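Local atomic coordinates of N-acetyltransferase (Staphylococcus aureus subsp. aureus, PDB entry 4LUA), a protein that probably transfers an acetyl group from acetyl-CoA to an amine, as a member of the GNAT family of acetyltransferases. Residues F58-T69 with I98-Y109. Numbering follows the deposited sequence.
Sequences FGCYENETLIAT and INSELINFIINY
Phe-58 sits in an aromatic cluster with Phe-105 and Tyr-109. The edge of Phe-105 points at one face of the Phe-58 ring, in a T-shaped pair with planes at 80°. Phe-105 CE2 stands over the centre of the Phe-58 ring, 3.5 Å from Phe-58 CD1. Phe-58 in turn presents its own edge to Tyr-109, and Phe-58 CZ lies over the middle of that ring, 3.9 Å from Tyr-109 CG. Ile-106 adds its CG1 at 3.8 Å from Phe-58 CD2. One turn back toward the N-terminus, Leu-102 packs on both strands. Its CG is anti to the backbone N (chi1 178°), which turns the branch toward the hairpin, and chi2 (58°) sets one methyl toward each strand. Leu-102 CD1 packs 3.8 Å from Cys-60 SG, while Leu-102 CD2 lies 3.7 Å from Thr-69 C. This is helix 96-112 of the GNAT fold lying across the hairpin of strands 55-62 and 65-75, which a type II' turn joins. At the N-terminal end of 98-109, Ile-98 CG2 rests 3.9 Å from Ala-68 CB. No hydrogen bond links helix segment and hairpin. Within the hairpin, Thr-69 OG1 donates to Phe-58 O at 2.7 Å. Asn-89 of strand 83-91 binds both Thr-69 O and the Asn-99 side chain.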
loop_
_atom_site.group_PDB
_atom_site.type_symbol
_atom_site.label_atom_id
_atom_site.label_comp_id
_atom_site.label_asym_id
_atom_site.label_seq_id
_atom_site.Cartn_x
_atom_site.Cartn_y
_atom_site.Cartn_z
ATOM N N PHE A 58 -1.141 -4.883 7.038
ATOM C CA PHE A 58 -0.095 -5.893 7.177
ATOM C C PHE A 58 1.238 -5.238 7.451
ATOM O O PHE A 58 1.523 -4.140 6.857
ATOM C CB PHE A 58 0.006 -6.646 5.830
ATOM C CG PHE A 58 -1.311 -7.271 5.412
ATOM C CD1 PHE A 58 -1.796 -8.330 6.171
ATOM C CD2 PHE A 58 -2.031 -6.834 4.276
ATOM C CE1 PHE A 58 -3.026 -8.933 5.837
ATOM C CE2 PHE A 58 -3.255 -7.452 3.915
ATOM C CZ PHE A 58 -3.743 -8.484 4.690
ATOM N N GLY A 59 2.066 -5.921 8.251
ATOM C CA GLY A 59 3.425 -5.415 8.490
ATOM C C GLY A 59 4.467 -6.479 8.225
ATOM O O GLY A 59 4.242 -7.631 8.523
ATOM N N CYS A 60 5.595 -6.096 7.629
ATOM C CA CYS A 60 6.704 -7.028 7.452
ATOM C C CYS A 60 7.698 -6.777 8.582
ATOM O O CYS A 60 8.173 -5.632 8.808
ATOM C CB CYS A 60 7.442 -6.685 6.161
ATOM S SG CYS A 60 6.327 -6.905 4.723
ATOM N N TYR A 61 8.036 -7.860 9.289
ATOM C CA TYR A 61 9.003 -7.754 10.390
ATOM C C TYR A 61 10.288 -8.498 10.072
ATOM O O TYR A 61 10.246 -9.655 9.646
ATOM C CB TYR A 61 8.411 -8.301 11.696
ATOM C CG TYR A 61 7.401 -7.380 12.349
ATOM C CD1 TYR A 61 7.785 -6.579 13.414
ATOM C CD2 TYR A 61 6.102 -7.272 11.851
ATOM C CE1 TYR A 61 6.890 -5.727 13.980
ATOM C CE2 TYR A 61 5.197 -6.435 12.430
ATOM C CZ TYR A 61 5.598 -5.661 13.476
ATOM O OH TYR A 61 4.712 -4.810 14.119
ATOM N N GLU A 62 11.407 -7.853 10.393
ATOM C CA GLU A 62 12.710 -8.553 10.444
ATOM C C GLU A 62 13.100 -8.528 11.905
ATOM O O GLU A 62 13.407 -7.443 12.443
ATOM C CB GLU A 62 13.721 -7.784 9.609
ATOM C CG GLU A 62 15.021 -8.517 9.355
ATOM C CD GLU A 62 15.943 -7.702 8.464
ATOM O OE1 GLU A 62 15.616 -6.514 8.204
ATOM O OE2 GLU A 62 16.970 -8.249 8.015
ATOM N N ASN A 63 13.047 -9.702 12.545
ATOM C CA ASN A 63 13.327 -9.838 13.986
ATOM C C ASN A 63 12.343 -8.959 14.781
ATOM O O ASN A 63 11.146 -9.237 14.759
ATOM C CB ASN A 63 14.807 -9.554 14.331
ATOM C CG ASN A 63 15.111 -9.850 15.782
ATOM O OD1 ASN A 63 14.397 -10.628 16.434
ATOM N ND2 ASN A 63 16.181 -9.264 16.305
ATOM N N GLU A 64 12.816 -7.903 15.465
ATOM C CA GLU A 64 11.874 -7.094 16.242
ATOM C C GLU A 64 11.359 -5.868 15.502
ATOM O O GLU A 64 10.500 -5.140 16.033
ATOM C CB GLU A 64 12.499 -6.611 17.547
ATOM C CG GLU A 64 12.900 -7.713 18.445
ATOM C CD GLU A 64 13.280 -7.181 19.785
ATOM O OE1 GLU A 64 12.378 -6.672 20.486
ATOM O OE2 GLU A 64 14.479 -7.247 20.107
ATOM N N THR A 65 11.879 -5.642 14.288
ATOM C CA THR A 65 11.707 -4.359 13.587
ATOM C C THR A 65 10.663 -4.394 12.486
ATOM O O THR A 65 10.721 -5.236 11.606
ATOM C CB THR A 65 13.055 -3.886 12.991
ATOM O OG1 THR A 65 14.032 -3.826 14.044
ATOM C CG2 THR A 65 12.933 -2.483 12.381
ATOM N N LEU A 66 9.683 -3.489 12.557
ATOM C CA LEU A 66 8.713 -3.316 11.481
ATOM C C LEU A 66 9.393 -2.553 10.353
ATOM O O LEU A 66 9.850 -1.385 10.530
ATOM C CB LEU A 66 7.504 -2.523 12.033
ATOM C CG LEU A 66 6.457 -2.160 11.009
ATOM C CD1 LEU A 66 5.796 -3.414 10.393
ATOM C CD2 LEU A 66 5.408 -1.279 11.732
ATOM N N ILE A 67 9.505 -3.191 9.190
ATOM C CA ILE A 67 10.241 -2.559 8.086
ATOM C C ILE A 67 9.412 -2.152 6.891
ATOM O O ILE A 67 9.896 -1.431 6.022
ATOM C CB ILE A 67 11.444 -3.432 7.629
ATOM C CG1 ILE A 67 10.984 -4.748 7.000
ATOM C CG2 ILE A 67 12.363 -3.660 8.861
ATOM C CD1 ILE A 67 12.180 -5.473 6.322
ATOM N N ALA A 68 8.164 -2.607 6.833
ATOM C CA ALA A 68 7.307 -2.254 5.700
ATOM C C ALA A 68 5.866 -2.509 6.064
ATOM O O ALA A 68 5.567 -3.339 6.951
ATOM C CB ALA A 68 7.660 -3.083 4.413
ATOM N N THR A 69 4.966 -1.795 5.381
ATOM C CA THR A 69 3.537 -2.026 5.614
ATOM C C THR A 69 2.745 -1.729 4.351
ATOM O O THR A 69 3.205 -0.948 3.502
ATOM C CB THR A 69 3.007 -1.106 6.762
ATOM O OG1 THR A 69 1.646 -1.460 7.091
ATOM C CG2 THR A 69 3.111 0.430 6.495
ATOM N N ILE A 98 11.616 -6.626 -0.719
ATOM C CA ILE A 98 10.686 -6.677 0.405
ATOM C C ILE A 98 9.255 -6.362 -0.069
ATOM O O ILE A 98 8.282 -7.076 0.255
ATOM C CB ILE A 98 11.057 -5.617 1.516
ATOM C CG1 ILE A 98 12.450 -5.862 2.081
ATOM C CG2 ILE A 98 10.010 -5.607 2.675
ATOM C CD1 ILE A 98 12.544 -7.115 2.698
ATOM N N ASN A 99 9.096 -5.282 -0.846
ATOM C CA ASN A 99 7.747 -4.924 -1.228
ATOM C C ASN A 99 7.142 -5.955 -2.165
ATOM O O ASN A 99 5.919 -6.146 -2.142
ATOM C CB ASN A 99 7.671 -3.494 -1.857
ATOM C CG ASN A 99 6.336 -2.813 -1.571
ATOM O OD1 ASN A 99 5.753 -3.046 -0.496
ATOM N ND2 ASN A 99 5.862 -1.987 -2.512
ATOM N N SER A 100 7.940 -6.611 -3.011
ATOM C CA SER A 100 7.376 -7.632 -3.912
ATOM C C SER A 100 6.869 -8.779 -3.064
ATOM O O SER A 100 5.794 -9.335 -3.404
ATOM C CB SER A 100 8.424 -8.176 -4.907
ATOM O OG SER A 100 8.670 -7.186 -5.900
ATOM N N GLU A 101 7.601 -9.137 -2.001
ATOM C CA GLU A 101 7.102 -10.220 -1.118
ATOM C C GLU A 101 5.778 -9.777 -0.478
ATOM O O GLU A 101 4.780 -10.539 -0.422
ATOM C CB GLU A 101 8.123 -10.589 -0.052
ATOM C CG GLU A 101 9.142 -11.604 -0.504
ATOM C CD GLU A 101 10.146 -11.928 0.608
ATOM O OE1 GLU A 101 9.750 -11.882 1.803
ATOM O OE2 GLU A 101 11.330 -12.205 0.282
ATOM N N LEU A 102 5.704 -8.501 -0.068
ATOM C CA LEU A 102 4.486 -7.983 0.559
ATOM C C LEU A 102 3.276 -7.942 -0.404
ATOM O O LEU A 102 2.169 -8.425 -0.081
ATOM C CB LEU A 102 4.762 -6.572 1.155
ATOM C CG LEU A 102 3.549 -5.914 1.805
ATOM C CD1 LEU A 102 2.913 -6.749 2.966
ATOM C CD2 LEU A 102 4.028 -4.587 2.364
ATOM N N ILE A 103 3.446 -7.382 -1.614
ATOM C CA ILE A 103 2.319 -7.260 -2.536
ATOM C C ILE A 103 1.955 -8.662 -3.071
ATOM O O ILE A 103 0.769 -8.955 -3.270
ATOM C CB ILE A 103 2.653 -6.244 -3.641
ATOM C CG1 ILE A 103 2.998 -4.876 -3.042
ATOM C CG2 ILE A 103 1.486 -6.173 -4.608
ATOM C CD1 ILE A 103 1.868 -4.283 -2.078
ATOM N N ASN A 104 2.934 -9.562 -3.288
ATOM C CA ASN A 104 2.557 -10.943 -3.684
ATOM C C ASN A 104 1.717 -11.627 -2.587
ATOM O O ASN A 104 0.744 -12.372 -2.870
ATOM C CB ASN A 104 3.770 -11.811 -4.018
ATOM C CG ASN A 104 4.141 -11.734 -5.480
ATOM O OD1 ASN A 104 3.269 -11.758 -6.348
ATOM N ND2 ASN A 104 5.453 -11.681 -5.770
ATOM N N PHE A 105 2.103 -11.366 -1.320
ATOM C CA PHE A 105 1.265 -11.859 -0.245
ATOM C C PHE A 105 -0.142 -11.283 -0.308
ATOM O O PHE A 105 -1.106 -12.057 -0.138
ATOM C CB PHE A 105 1.935 -11.601 1.139
ATOM C CG PHE A 105 0.944 -11.573 2.261
ATOM C CD1 PHE A 105 0.558 -12.720 2.904
ATOM C CD2 PHE A 105 0.344 -10.360 2.583
ATOM C CE1 PHE A 105 -0.413 -12.698 3.932
ATOM C CE2 PHE A 105 -0.651 -10.315 3.489
ATOM C CZ PHE A 105 -1.057 -11.497 4.179
ATOM N N ILE A 106 -0.268 -9.967 -0.527
ATOM C CA ILE A 106 -1.601 -9.362 -0.620
ATOM C C ILE A 106 -2.443 -9.989 -1.752
ATOM O O ILE A 106 -3.645 -10.273 -1.546
ATOM C CB ILE A 106 -1.516 -7.822 -0.703
ATOM C CG1 ILE A 106 -1.006 -7.325 0.628
ATOM C CG2 ILE A 106 -2.897 -7.249 -1.072
ATOM C CD1 ILE A 106 -0.805 -5.796 0.687
ATOM N N ILE A 107 -1.833 -10.235 -2.918
ATOM C CA ILE A 107 -2.550 -10.911 -4.001
ATOM C C ILE A 107 -3.074 -12.255 -3.523
ATOM O O ILE A 107 -4.279 -12.609 -3.733
ATOM C CB ILE A 107 -1.644 -11.139 -5.222
ATOM C CG1 ILE A 107 -1.316 -9.802 -5.893
ATOM C CG2 ILE A 107 -2.333 -12.036 -6.242
ATOM C CD1 ILE A 107 -0.039 -9.847 -6.837
ATOM N N ASN A 108 -2.211 -13.059 -2.851
ATOM C CA ASN A 108 -2.763 -14.348 -2.370
ATOM C C ASN A 108 -3.812 -14.239 -1.265
ATOM O O ASN A 108 -4.750 -15.004 -1.218
ATOM C CB ASN A 108 -1.612 -15.279 -1.884
ATOM C CG ASN A 108 -0.800 -15.810 -3.026
ATOM O OD1 ASN A 108 -1.343 -16.472 -3.912
ATOM N ND2 ASN A 108 0.506 -15.505 -3.045
ATOM N N TYR A 109 -3.615 -13.299 -0.336
ATOM C CA TYR A 109 -4.599 -13.064 0.702
ATOM C C TYR A 109 -5.943 -12.743 0.069
ATOM O O TYR A 109 -7.009 -13.268 0.450
ATOM C CB TYR A 109 -4.096 -11.936 1.620
ATOM C CG TYR A 109 -5.126 -11.547 2.642
ATOM C CD1 TYR A 109 -5.111 -12.130 3.907
ATOM C CD2 TYR A 109 -6.098 -10.594 2.319
ATOM C CE1 TYR A 109 -6.103 -11.809 4.837
ATOM C CE2 TYR A 109 -7.091 -10.258 3.216
ATOM C CZ TYR A 109 -7.083 -10.867 4.477
ATOM O OH TYR A 109 -8.047 -10.552 5.432
#